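PDB 3D1L: putative NADP oxidoreductase BF3122 from Bacteroides fragilis, which probably works as an NADP-dependent oxidoreductase, joining a Rossmann-type nucleotide-binding domain to a helical domain related to the C-terminal part of 6-phosphogluconate dehydrogenases. Local coordinates for residues E142-S145 with T146-A150; I210-T213 with A214-H218; I238-H241 with L242-L245; A246-P249 with A250-R253. All blocks are in the same frame, centred on the assembly; numbering follows the deposited sequence. Where two conformers were deposited one is given.

Contact 1: E142-S145 with T146-A150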
ATOM      1  N   GLU B 142      29.935  -2.370  -1.881  1.00 42.62           N
ATOM      2  CA  GLU B 142      31.113  -1.751  -2.480  1.00 42.73           C
ATOM      3  C   GLU B 142      32.152  -1.713  -1.349  1.00 42.50           C
ATOM      4  O   GLU B 142      31.774  -1.596  -0.177  1.00 42.13           O
ATOM      5  CB  GLU B 142      30.753  -0.332  -2.942  1.00 42.54           C
ATOM      6  CG  GLU B 142      31.461   0.144  -4.198  1.00 42.46           C
ATOM      7  CD  GLU B 142      31.179   1.609  -4.480  1.00 42.94           C
ATOM      8  OE1 GLU B 142      30.320   2.185  -3.779  1.00 46.15           O
ATOM      9  OE2 GLU B 142      31.804   2.189  -5.400  1.00 43.30           O
ATOM     10  N   ALA B 143      33.439  -1.875  -1.674  1.00 42.26           N
ATOM     11  CA  ALA B 143      34.510  -1.710  -0.681  1.00 41.99           C
ATOM     12  C   ALA B 143      35.827  -1.247  -1.306  1.00 42.32           C
ATOM     13  O   ALA B 143      36.015  -1.345  -2.514  1.00 41.23           O
ATOM     14  CB  ALA B 143      34.711  -2.978   0.133  1.00 42.63           C
ATOM     15  N   SER B 144      36.720  -0.738  -0.458  1.00 42.71           N
ATOM     16  CA  SER B 144      38.050  -0.225  -0.847  1.00 42.92           C
ATOM     17  C   SER B 144      39.013  -1.264  -1.421  1.00 43.96           C
ATOM     18  O   SER B 144      40.021  -0.900  -2.018  1.00 44.43           O
ATOM     19  CB  SER B 144      38.722   0.423   0.353  1.00 41.98           C
ATOM     20  OG  SER B 144      38.733  -0.503   1.428  1.00 40.34           O
ATOM     21  N   SER B 145      38.722  -2.546  -1.223  1.00 44.72           N
ATOM     22  CA  SER B 145      39.489  -3.615  -1.856  1.00 45.42           C
ATOM     23  C   SER B 145      38.619  -4.843  -2.045  1.00 46.27           C
ATOM     24  O   SER B 145      37.572  -4.980  -1.406  1.00 46.65           O
ATOM     25  CB  SER B 145      40.705  -3.984  -0.999  1.00 45.43           C
ATOM     26  OG  SER B 145      40.287  -4.548   0.228  1.00 45.87           O
ATOM     27  N   THR B 146      39.073  -5.744  -2.908  1.00 47.10           N
ATOM     28  CA  THR B 146      38.388  -7.001  -3.199  1.00 48.29           C
ATOM     29  C   THR B 146      38.231  -7.859  -1.939  1.00 48.54           C
ATOM     30  O   THR B 146      37.216  -8.526  -1.755  1.00 49.12           O
ATOM     31  CB  THR B 146      39.145  -7.813  -4.316  1.00 48.60           C
ATOM     32  OG1 THR B 146      40.163  -6.998  -4.912  1.00 49.54           O
ATOM     33  CG2 THR B 146      38.203  -8.257  -5.404  1.00 48.89           C
ATOM     34  N   GLU B 147      39.240  -7.832  -1.076  1.00 48.74           N
ATOM     35  CA  GLU B 147      39.241  -8.610   0.145  1.00 49.41           C
ATOM     36  C   GLU B 147      38.235  -8.029   1.162  1.00 48.55           C
ATOM     37  O   GLU B 147      37.568  -8.780   1.877  1.00 48.25           O
ATOM     38  CB  GLU B 147      40.653  -8.637   0.744  1.00 50.84           C
ATOM     39  CG  GLU B 147      41.759  -9.196  -0.218  1.00 54.06           C
ATOM     40  CD  GLU B 147      42.071  -8.272  -1.418  1.00 58.94           C
ATOM     41  OE1 GLU B 147      42.441  -7.097  -1.198  1.00 60.91           O
ATOM     42  OE2 GLU B 147      41.945  -8.725  -2.589  1.00 61.96           O
ATOM     43  N   ASP B 148      38.137  -6.701   1.228  1.00 46.93           N
ATOM     44  CA  ASP B 148      37.109  -6.062   2.063  1.00 46.62           C
ATOM     45  C   ASP B 148      35.700  -6.322   1.505  1.00 45.80           C
ATOM     46  O   ASP B 148      34.762  -6.576   2.269  1.00 45.64           O
ATOM     47  CB  ASP B 148      37.367  -4.556   2.213  1.00 46.37           C
ATOM     48  CG  ASP B 148      38.598  -4.239   3.089  1.00 47.65           C
ATOM     49  OD1 ASP B 148      38.653  -4.719   4.251  1.00 45.69           O
ATOM     50  OD2 ASP B 148      39.492  -3.484   2.620  1.00 47.44           O
ATOM     51  N   ALA B 149      35.555  -6.264   0.175  1.00 45.05           N
ATOM     52  CA  ALA B 149      34.276  -6.589  -0.478  1.00 44.53           C
ATOM     53  C   ALA B 149      33.860  -8.045  -0.255  1.00 44.25           C
ATOM     54  O   ALA B 149      32.677  -8.301  -0.012  1.00 44.47           O
ATOM     55  CB  ALA B 149      34.296  -6.250  -1.980  1.00 44.62           C
ATOM     56  N   ALA B 150      34.811  -8.986  -0.345  1.00 42.86           N
ATOM     57  CA  ALA B 150      34.526 -10.396  -0.063  1.00 42.59           C
ATOM     58  C   ALA B 150      34.058 -10.613   1.373  1.00 42.63           C
ATOM     59  O   ALA B 150      33.124 -11.381   1.628  1.00 42.53           O
ATOM     60  CB  ALA B 150      35.756 -11.297  -0.372  1.00 43.24           C
TER
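Ser-145 O accepts a hydrogen bond from Ala-149 N at 2.9 Å, closing the first helical turn and bringing the backbone of strand residue Ala-143 against Ala-149, their CA atoms 4.9 Å apart. Ser-145 is the N-cap. Its hydroxyl is placed between its own backbone N and carbonyl carbon (chi1 66°), which turns OG back over the helix start, where it accepts from Asp-148 N, with Ser-145 OG 3.2 Å from that nitrogen. The same OG donates to Asp-148 OD2 over 2.7 Å, meeting that oxygen from above the carboxylate plane, about 50° out of it. One hydroxyl therefore uses both its acceptor and donor sides on a single residue, and Asp-148, with CG beside its backbone N, is tied to the cap by main chain and side chain together. Ser-144 OG comes up to the same Asp-148 OD2 at 3.3 Å, and is itself bonded to Tyr-117 N. Next to these polar groups the methyl of Ala-143 points at the helix: its CB rests on Ala-149 N at 3.4 Å and meets Ala-149 CB at 3.9 Å. Glu-147 bends at its second torsion, and its OE1 comes to 3.6 Å from Ser-145 CB. The buried carboxylate of Asp-148 has a further partner in His-116 ND1, which would probably stabilise its negative charge. The whole turn is the strand-to-helix joint of a beta-alpha-beta unit: strand 139-143, paired antiparallel with strand 117-122, ends here, and helix 146-157 sets off toward strand 163-165.

Contact 2: I210-T213 with A214-H218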
ATOM      1  N   ILE B 210      -4.604  -2.541  -2.607  1.00 41.80           N
ATOM      2  CA  ILE B 210      -3.151  -2.346  -2.441  1.00 41.79           C
ATOM      3  C   ILE B 210      -2.395  -3.639  -2.770  1.00 41.75           C
ATOM      4  O   ILE B 210      -1.385  -3.614  -3.497  1.00 41.58           O
ATOM      5  CB  ILE B 210      -2.817  -1.849  -0.994  1.00 41.39           C
ATOM      6  CG1 ILE B 210      -3.212  -0.373  -0.859  1.00 41.98           C
ATOM      7  CG2 ILE B 210      -1.327  -2.066  -0.641  1.00 41.74           C
ATOM      8  CD1 ILE B 210      -3.051   0.204   0.507  1.00 41.94           C
ATOM      9  N   ASP B 211      -2.907  -4.751  -2.238  1.00 41.62           N
ATOM     10  CA  ASP B 211      -2.369  -6.080  -2.493  1.00 43.15           C
ATOM     11  C   ASP B 211      -2.448  -6.476  -3.962  1.00 43.18           C
ATOM     12  O   ASP B 211      -1.460  -6.957  -4.512  1.00 43.70           O
ATOM     13  CB  ASP B 211      -3.092  -7.142  -1.658  1.00 43.18           C
ATOM     14  CG  ASP B 211      -2.758  -7.056  -0.187  1.00 45.49           C
ATOM     15  OD1 ASP B 211      -1.910  -6.206   0.227  1.00 47.76           O
ATOM     16  OD2 ASP B 211      -3.350  -7.850   0.564  1.00 47.44           O
ATOM     17  N   GLU B 212      -3.615  -6.291  -4.581  1.00 43.38           N
ATOM     18  CA  GLU B 212      -3.836  -6.586  -6.009  0.50 44.09           C
ATOM     19  C   GLU B 212      -2.867  -5.798  -6.885  1.00 43.53           C
ATOM     20  O   GLU B 212      -2.269  -6.322  -7.811  1.00 44.79           O
ATOM     21  CB  GLU B 212      -5.286  -6.248  -6.409  0.50 43.76           C
ATOM     22  CG  GLU B 212      -5.712  -6.687  -7.837  0.50 45.12           C
ATOM     23  CD  GLU B 212      -7.102  -6.152  -8.267  0.50 45.56           C
ATOM     24  OE1 GLU B 212      -7.471  -5.019  -7.880  0.50 48.02           O
ATOM     25  OE2 GLU B 212      -7.828  -6.858  -9.008  0.50 46.93           O
ATOM     26  N   THR B 213      -2.738  -4.510  -6.585  1.00 43.49           N
ATOM     27  CA  THR B 213      -1.915  -3.596  -7.388  1.00 42.70           C
ATOM     28  C   THR B 213      -0.446  -4.018  -7.369  1.00 42.23           C
ATOM     29  O   THR B 213       0.215  -4.008  -8.407  1.00 42.26           O
ATOM     30  CB  THR B 213      -2.093  -2.144  -6.895  1.00 42.89           C
ATOM     31  OG1 THR B 213      -3.483  -1.818  -6.976  1.00 42.64           O
ATOM     32  CG2 THR B 213      -1.291  -1.159  -7.713  1.00 41.11           C
ATOM     33  N   ALA B 214       0.045  -4.411  -6.200  1.00 41.57           N
ATOM     34  CA  ALA B 214       1.406  -4.925  -6.071  1.00 41.58           C
ATOM     35  C   ALA B 214       1.588  -6.280  -6.765  1.00 42.04           C
ATOM     36  O   ALA B 214       2.536  -6.457  -7.539  1.00 41.86           O
ATOM     37  CB  ALA B 214       1.808  -5.006  -4.608  1.00 41.16           C
ATOM     38  N   ARG B 215       0.680  -7.226  -6.506  1.00 42.71           N
ATOM     39  CA  ARG B 215       0.832  -8.571  -7.083  0.50 43.22           C
ATOM     40  C   ARG B 215       0.773  -8.571  -8.615  1.00 43.43           C
ATOM     41  O   ARG B 215       1.434  -9.382  -9.247  1.00 44.28           O
ATOM     42  CB  ARG B 215      -0.133  -9.592  -6.449  0.50 42.98           C
ATOM     43  CG  ARG B 215      -1.582  -9.488  -6.858  0.50 42.39           C
ATOM     44  CD  ARG B 215      -2.022 -10.666  -7.726  0.50 40.24           C
ATOM     45  NE  ARG B 215      -3.212 -10.304  -8.484  0.50 38.45           N
ATOM     46  CZ  ARG B 215      -3.333 -10.375  -9.808  0.50 37.12           C
ATOM     47  NH1 ARG B 215      -2.349 -10.839 -10.572  0.50 35.66           N
ATOM     48  NH2 ARG B 215      -4.466  -9.985 -10.365  0.50 36.62           N
ATOM     49  N   LYS B 216       0.034  -7.634  -9.192  1.00 43.77           N
ATOM     50  CA  LYS B 216      -0.119  -7.494 -10.643  1.00 44.65           C
ATOM     51  C   LYS B 216       1.213  -7.307 -11.397  1.00 44.32           C
ATOM     52  O   LYS B 216       1.369  -7.810 -12.522  1.00 43.84           O
ATOM     53  CB  LYS B 216      -1.026  -6.289 -10.905  1.00 45.24           C
ATOM     54  CG  LYS B 216      -2.153  -6.499 -11.880  1.00 48.46           C
ATOM     55  CD  LYS B 216      -3.362  -5.673 -11.430  1.00 52.69           C
ATOM     56  CE  LYS B 216      -4.406  -5.557 -12.526  1.00 55.45           C
ATOM     57  NZ  LYS B 216      -5.760  -5.285 -11.930  1.00 57.42           N
ATOM     58  N   VAL B 217       2.165  -6.585 -10.792  1.00 43.56           N
ATOM     59  CA  VAL B 217       3.409  -6.241 -11.498  1.00 43.38           C
ATOM     60  C   VAL B 217       4.459  -7.337 -11.431  1.00 43.99           C
ATOM     61  O   VAL B 217       5.545  -7.190 -11.995  1.00 43.71           O
ATOM     62  CB  VAL B 217       4.019  -4.844 -11.110  1.00 43.54           C
ATOM     63  CG1 VAL B 217       3.147  -3.709 -11.666  1.00 42.67           C
ATOM     64  CG2 VAL B 217       4.224  -4.716  -9.614  1.00 41.62           C
ATOM     65  N   HIS B 218       4.146  -8.420 -10.722  1.00 44.67           N
ATOM     66  CA  HIS B 218       4.944  -9.645 -10.827  1.00 45.81           C
ATOM     67  C   HIS B 218       4.726 -10.288 -12.204  1.00 46.63           C
ATOM     68  O   HIS B 218       5.655 -10.815 -12.804  1.00 46.86           O
ATOM     69  CB  HIS B 218       4.559 -10.635  -9.731  1.00 46.00           C
ATOM     70  CG  HIS B 218       5.087 -10.278  -8.376  1.00 44.86           C
ATOM     71  ND1 HIS B 218       6.046 -11.028  -7.735  1.00 44.25           N
ATOM     72  CD2 HIS B 218       4.781  -9.262  -7.536  1.00 45.64           C
ATOM     73  CE1 HIS B 218       6.309 -10.494  -6.555  1.00 45.16           C
ATOM     74  NE2 HIS B 218       5.555  -9.417  -6.409  1.00 46.88           N
TER
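Glu-212 and Lys-216, one helical turn apart, lie side by side and point the same way, with OE2 and NZ 3.9 Å apart in a long salt bridge. The Glu-212 chain leaves with CG anti to the backbone N (chi1 -172°) and runs out extended, while Lys-216 bends at its second torsion to come alongside. Arg-215 leaves across the helix axis, bent at its second torsion, its CG 3.4 Å from Glu-212 O, and the CG of Lys-216 lies over the rim of one guanidinium face. Both Glu-212 and Arg-215 have a second conformer, so the bridge and these placements are tentative. Glu-212 also touches a bound 2-mercapto-propion aldehyde.

Behind these side chains, regular helical bonds fix their spacing: Lys-216 N to Glu-212 O at 3.0 Å, Arg-215 N to Asp-211 O at 2.9 Å, and a longer one from Ala-214 N to Ile-210 O at 3.2 Å. Thr-213 OG1 turns back to bond Leu-209 O. Helix 207-219 packs against the second subunit: Ile-210 and Thr-213 press on its Thr-181 and Cys-182, Val-217 on its Asn-186, all in helix 168-198, and Asp-211 OD1 bonds its His-218 NE2, a pair that occurs twice across the interface.

Contact 3: I238-H241 with L242-L245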
ATOM      1  N   ILE B 238     -12.401  12.726 -13.954  1.00 59.61           N
ATOM      2  CA  ILE B 238     -11.244  13.543 -13.554  1.00 59.26           C
ATOM      3  C   ILE B 238     -11.682  14.926 -13.049  1.00 59.21           C
ATOM      4  O   ILE B 238     -11.173  15.416 -12.047  1.00 59.17           O
ATOM      5  CB  ILE B 238     -10.138  13.596 -14.662  1.00 58.88           C
ATOM      6  CG1 ILE B 238      -9.485  12.221 -14.792  1.00 57.94           C
ATOM      7  CG2 ILE B 238      -9.082  14.633 -14.327  1.00 58.46           C
ATOM      8  CD1 ILE B 238      -8.642  12.026 -16.010  1.00 55.98           C
ATOM      9  N   GLY B 239     -12.642  15.528 -13.732  1.00 59.44           N
ATOM     10  CA  GLY B 239     -13.245  16.772 -13.281  1.00 59.72           C
ATOM     11  C   GLY B 239     -13.886  16.613 -11.914  1.00 59.60           C
ATOM     12  O   GLY B 239     -13.579  17.376 -10.989  1.00 59.40           O
ATOM     13  N   ASN B 240     -14.780  15.616 -11.797  1.00 59.52           N
ATOM     14  CA  ASN B 240     -15.398  15.256 -10.514  1.00 59.22           C
ATOM     15  C   ASN B 240     -14.358  15.054  -9.400  1.00 58.55           C
ATOM     16  O   ASN B 240     -14.504  15.574  -8.296  1.00 58.58           O
ATOM     17  CB  ASN B 240     -16.280  14.015 -10.682  1.00 59.00           C
ATOM     18  CG  ASN B 240     -17.551  14.303 -11.507  1.00 61.65           C
ATOM     19  OD1 ASN B 240     -17.951  15.462 -11.694  1.00 61.75           O
ATOM     20  ND2 ASN B 240     -18.196  13.237 -11.997  1.00 62.10           N
ATOM     21  N   HIS B 241     -13.291  14.325  -9.703  1.00 58.09           N
ATOM     22  CA  HIS B 241     -12.243  14.089  -8.718  1.00 57.94           C
ATOM     23  C   HIS B 241     -11.481  15.354  -8.305  1.00 58.34           C
ATOM     24  O   HIS B 241     -11.187  15.554  -7.134  1.00 58.58           O
ATOM     25  CB  HIS B 241     -11.306  12.976  -9.178  1.00 57.27           C
ATOM     26  CG  HIS B 241     -11.915  11.611  -9.066  1.00 57.08           C
ATOM     27  ND1 HIS B 241     -11.322  10.477  -9.580  1.00 55.51           N
ATOM     28  CD2 HIS B 241     -13.086  11.205  -8.510  1.00 56.36           C
ATOM     29  CE1 HIS B 241     -12.092   9.431  -9.338  1.00 56.98           C
ATOM     30  NE2 HIS B 241     -13.169   9.845  -8.688  1.00 55.83           N
ATOM     31  N   LEU B 242     -11.188  16.221  -9.260  1.00 58.79           N
ATOM     32  CA  LEU B 242     -10.530  17.479  -8.946  1.00 59.33           C
ATOM     33  C   LEU B 242     -11.453  18.354  -8.094  1.00 59.94           C
ATOM     34  O   LEU B 242     -11.008  19.008  -7.141  1.00 60.00           O
ATOM     35  CB  LEU B 242     -10.091  18.188 -10.235  1.00 59.24           C
ATOM     36  CG  LEU B 242      -8.987  17.453 -11.022  1.00 59.36           C
ATOM     37  CD1 LEU B 242      -8.838  18.022 -12.445  1.00 60.50           C
ATOM     38  CD2 LEU B 242      -7.658  17.473 -10.282  1.00 58.88           C
ATOM     39  N   ARG B 243     -12.742  18.320  -8.428  1.00 60.08           N
ATOM     40  CA  ARG B 243     -13.784  19.013  -7.677  1.00 60.66           C
ATOM     41  C   ARG B 243     -13.772  18.573  -6.202  1.00 60.37           C
ATOM     42  O   ARG B 243     -13.815  19.407  -5.308  1.00 59.91           O
ATOM     43  CB  ARG B 243     -15.148  18.768  -8.343  1.00 60.64           C
ATOM     44  CG  ARG B 243     -16.201  19.843  -8.104  1.00 63.39           C
ATOM     45  CD  ARG B 243     -17.218  19.927  -9.271  1.00 66.38           C
ATOM     46  NE  ARG B 243     -16.558  20.327 -10.525  1.00 68.99           N
ATOM     47  CZ  ARG B 243     -16.660  19.686 -11.694  1.00 69.36           C
ATOM     48  NH1 ARG B 243     -17.430  18.608 -11.820  1.00 69.00           N
ATOM     49  NH2 ARG B 243     -16.000  20.141 -12.755  1.00 68.50           N
HETATM   50  N   MSE B 244     -13.668  17.269  -5.959  1.00 60.58           N
HETATM   51  CA  MSE B 244     -13.590  16.734  -4.596  1.00 61.43           C
HETATM   52  C   MSE B 244     -12.395  17.212  -3.775  1.00 60.76           C
HETATM   53  O   MSE B 244     -12.482  17.335  -2.550  1.00 60.65           O
HETATM   54  CB  MSE B 244     -13.615  15.212  -4.615  1.00 61.04           C
HETATM   55  CG  MSE B 244     -14.996  14.663  -4.446  1.00 62.49           C
HETATM   56 SE   MSE B 244     -15.056  12.739  -4.283  0.50 64.12          SE
HETATM   57  CE  MSE B 244     -15.404  12.341  -6.148  1.00 61.74           C
ATOM     58  N   LEU B 245     -11.290  17.488  -4.458  1.00 60.65           N
ATOM     59  CA  LEU B 245     -10.043  17.889  -3.818  1.00 60.38           C
ATOM     60  C   LEU B 245      -9.834  19.412  -3.759  1.00 60.53           C
ATOM     61  O   LEU B 245      -8.734  19.889  -3.433  1.00 60.94           O
ATOM     62  CB  LEU B 245      -8.879  17.232  -4.550  1.00 60.55           C
ATOM     63  CG  LEU B 245      -8.887  15.715  -4.713  1.00 60.53           C
ATOM     64  CD1 LEU B 245      -7.826  15.338  -5.730  1.00 59.97           C
ATOM     65  CD2 LEU B 245      -8.639  15.016  -3.389  1.00 57.92           C
TER
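Apolar packing across this turn begins with Ile-238 and Leu-242, which run side by side, Ile-238 CG2 meeting Leu-242 CD1 at 3.9 Å. His-241 and selenomethionine Met-244 likewise point the same way; Met-244 bends at its third torsion (chi3 -95°), which brings its CE to the edge of the imidazole, near the ring plane and 3.5 Å from His-241 CD2.

Among the polar side chains, the Arg-243 guanidinium is folded back over the helix by a bend at its third torsion, placing Gly-239 O 3.9 Å above the middle of one face. The Asn-240 amide stands steeply to that group, 79° between planes, and its OD1 is 3.2 Å from Arg-243 NH1, but at an angle too poor for a hydrogen bond.

Backbone bonds are regular at first, with Arg-243 N reaching Gly-239 O at 2.9 Å, and they slacken at the end: Leu-245 N to His-241 O is weak at 3.3 Å, where Leu-245 leaves helical geometry. Helix 235-244 lies against helix 249-264: Ile-238 and Leu-242, with Leu-245 just beyond the helix, pack on Tyr-255, and His-241 ND1 bonds the Tyr-255 hydroxyl, while His-241, Met-244 and Leu-245 also pack on Leu-176 of the second subunit's helix 168-198.

Contact 4: A246-P249 with A250-R253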
ATOM      1  N   ALA B 246     -10.883  20.169  -4.076  1.00 60.40           N
ATOM      2  CA  ALA B 246     -10.844  21.634  -4.041  1.00 60.38           C
ATOM      3  C   ALA B 246     -10.360  22.182  -2.696  1.00 60.35           C
ATOM      4  O   ALA B 246      -9.640  23.181  -2.660  1.00 60.72           O
ATOM      5  CB  ALA B 246     -12.217  22.214  -4.402  1.00 59.98           C
ATOM      6  N   ASP B 247     -10.761  21.521  -1.606  1.00 60.26           N
ATOM      7  CA  ASP B 247     -10.300  21.823  -0.243  1.00 60.07           C
ATOM      8  C   ASP B 247      -8.780  21.700  -0.065  1.00 59.23           C
ATOM      9  O   ASP B 247      -8.219  22.221   0.906  1.00 58.48           O
ATOM     10  CB  ASP B 247     -10.956  20.866   0.758  1.00 60.76           C
ATOM     11  CG  ASP B 247     -12.284  21.372   1.307  1.00 63.13           C
ATOM     12  OD1 ASP B 247     -12.818  22.425   0.858  1.00 66.84           O
ATOM     13  OD2 ASP B 247     -12.805  20.690   2.221  1.00 65.28           O
ATOM     14  N   ASP B 248      -8.115  21.000  -0.981  1.00 58.58           N
ATOM     15  CA  ASP B 248      -6.687  20.771  -0.850  1.00 58.12           C
ATOM     16  C   ASP B 248      -5.960  21.009  -2.177  1.00 57.89           C
ATOM     17  O   ASP B 248      -5.622  20.047  -2.878  1.00 58.08           O
ATOM     18  CB  ASP B 248      -6.440  19.356  -0.314  1.00 58.30           C
ATOM     19  CG  ASP B 248      -5.034  19.166   0.287  1.00 59.64           C
ATOM     20  OD1 ASP B 248      -4.041  19.780  -0.195  1.00 58.91           O
ATOM     21  OD2 ASP B 248      -4.930  18.367   1.249  1.00 59.91           O
ATOM     22  N   PRO B 249      -5.707  22.294  -2.523  1.00 57.39           N
ATOM     23  CA  PRO B 249      -5.003  22.683  -3.752  1.00 56.91           C
ATOM     24  C   PRO B 249      -3.760  21.826  -4.084  1.00 56.27           C
ATOM     25  O   PRO B 249      -3.584  21.426  -5.237  1.00 56.00           O
ATOM     26  CB  PRO B 249      -4.587  24.133  -3.470  1.00 56.86           C
ATOM     27  CG  PRO B 249      -5.625  24.646  -2.577  1.00 57.02           C
ATOM     28  CD  PRO B 249      -6.095  23.482  -1.735  1.00 57.56           C
ATOM     29  N   ALA B 250      -2.914  21.553  -3.092  1.00 55.78           N
ATOM     30  CA  ALA B 250      -1.682  20.788  -3.333  1.00 55.24           C
ATOM     31  C   ALA B 250      -2.004  19.340  -3.703  1.00 55.06           C
ATOM     32  O   ALA B 250      -1.394  18.771  -4.613  1.00 54.36           O
ATOM     33  CB  ALA B 250      -0.751  20.843  -2.130  1.00 55.06           C
HETATM   34  N   MSE B 251      -2.967  18.752  -3.003  1.00 55.01           N
HETATM   35  CA  MSE B 251      -3.390  17.398  -3.326  1.00 55.62           C
HETATM   36  C   MSE B 251      -4.132  17.358  -4.661  1.00 55.89           C
HETATM   37  O   MSE B 251      -4.027  16.384  -5.403  1.00 56.37           O
HETATM   38  CB  MSE B 251      -4.262  16.815  -2.225  1.00 56.12           C
HETATM   39  CG  MSE B 251      -4.312  15.309  -2.264  1.00 55.71           C
HETATM   40 SE   MSE B 251      -5.528  14.609  -0.977  0.50 55.49          SE
HETATM   41  CE  MSE B 251      -4.841  15.484   0.594  1.00 55.32           C
ATOM     42  N   GLN B 252      -4.867  18.427  -4.949  1.00 55.64           N
ATOM     43  CA  GLN B 252      -5.596  18.588  -6.189  1.00 55.70           C
ATOM     44  C   GLN B 252      -4.624  18.664  -7.382  1.00 56.26           C
ATOM     45  O   GLN B 252      -4.840  18.004  -8.401  1.00 56.64           O
ATOM     46  CB  GLN B 252      -6.453  19.855  -6.085  1.00 55.58           C
ATOM     47  CG  GLN B 252      -7.457  20.085  -7.185  1.00 55.05           C
ATOM     48  CD  GLN B 252      -8.206  21.427  -7.031  1.00 55.88           C
ATOM     49  OE1 GLN B 252      -9.445  21.457  -6.965  1.00 56.39           O
ATOM     50  NE2 GLN B 252      -7.457  22.532  -6.979  1.00 52.57           N
ATOM     51  N   ARG B 253      -3.549  19.444  -7.245  1.00 56.02           N
ATOM     52  CA  ARG B 253      -2.534  19.550  -8.299  1.00 56.46           C
ATOM     53  C   ARG B 253      -1.785  18.220  -8.549  1.00 55.98           C
ATOM     54  O   ARG B 253      -1.482  17.889  -9.703  1.00 55.95           O
ATOM     55  CB  ARG B 253      -1.561  20.724  -8.028  1.00 56.33           C
ATOM     56  CG  ARG B 253      -0.626  21.103  -9.210  1.00 56.98           C
ATOM     57  CD  ARG B 253       0.480  22.089  -8.791  1.00 57.18           C
ATOM     58  NE  ARG B 253       1.614  22.121  -9.735  1.00 59.94           N
ATOM     59  CZ  ARG B 253       2.572  23.053  -9.764  1.00 58.46           C
ATOM     60  NH1 ARG B 253       2.545  24.064  -8.902  1.00 59.04           N
ATOM     61  NH2 ARG B 253       3.559  22.980 -10.658  1.00 56.38           N
TER
HETATM   62  O   HOH W   1      -2.655  22.279   0.073  1.00 49.74           O
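Asp-248 lays its carboxylate obliquely across the side chain of selenomethionine Met-251, with Asp-248 CG 3.5 Å from Met-251 CB. The carboxylate reaches this position because CG stands anti to the backbone N (chi1 -161°), beside the carbonyl carbon, which carries OD1 forward to the start of the helix. There it acts as the N-cap: Met-251 N donates to Asp-248 OD1 at 3.2 Å, approaching from above the carboxylate plane, some 60° out of it. A water adds to the cap, donating to the same Asp-248 OD1 at 2.9 Å and accepting from Ala-250 N at 3.3 Å. Two amides of the first turn are thus served by one carboxylate oxygen, one directly and one through water, and the negative charge sits where it should interact well with the positive end of the helix dipole. The main chain of the same residue begins the regular pattern, Asp-248 O taking Gln-252 N at 2.7 Å. Pro-249, the first helical residue, has no N-H to offer, which suits a position where none is needed; its carbonyl O receives Arg-253 N at 2.8 Å. Gln-252 reaches back, with CG anti to its backbone N and the chain extended, to bring its amide end close to Ala-246. Together these residues make the short connection from helix 235-244 into helix 249-264. Met-251 packs into helix 168-198 at Leu-191 and Glu-194, Asp-247 forms a salt bridge with Lys-198, and Asp-248 and Met-251 also meet Arg-265 of the second subunit.

How the contacts relate
Contacts 1 and 4 are surface helix starts, each capped by a polar side chain, but a serine hydroxyl linked to a buried aspartate does the work in contact 1, while an aspartate helped by water does it in contact 4. Contacts 2 and 3 are partly buried helical turns, the former marked by a long ion pair and the latter by apolar and histidine packing. Contact 1 lies in the sheet-bearing part of the fold, where a strand passes into a helix, its centre about 54 Å from that of contact 3. The other three lie in the helical region and all touch the second subunit. Contacts 3 and 4 adjoin, centres about 9 Å apart, with Leu-245 packing onto Met-251 and Gln-252.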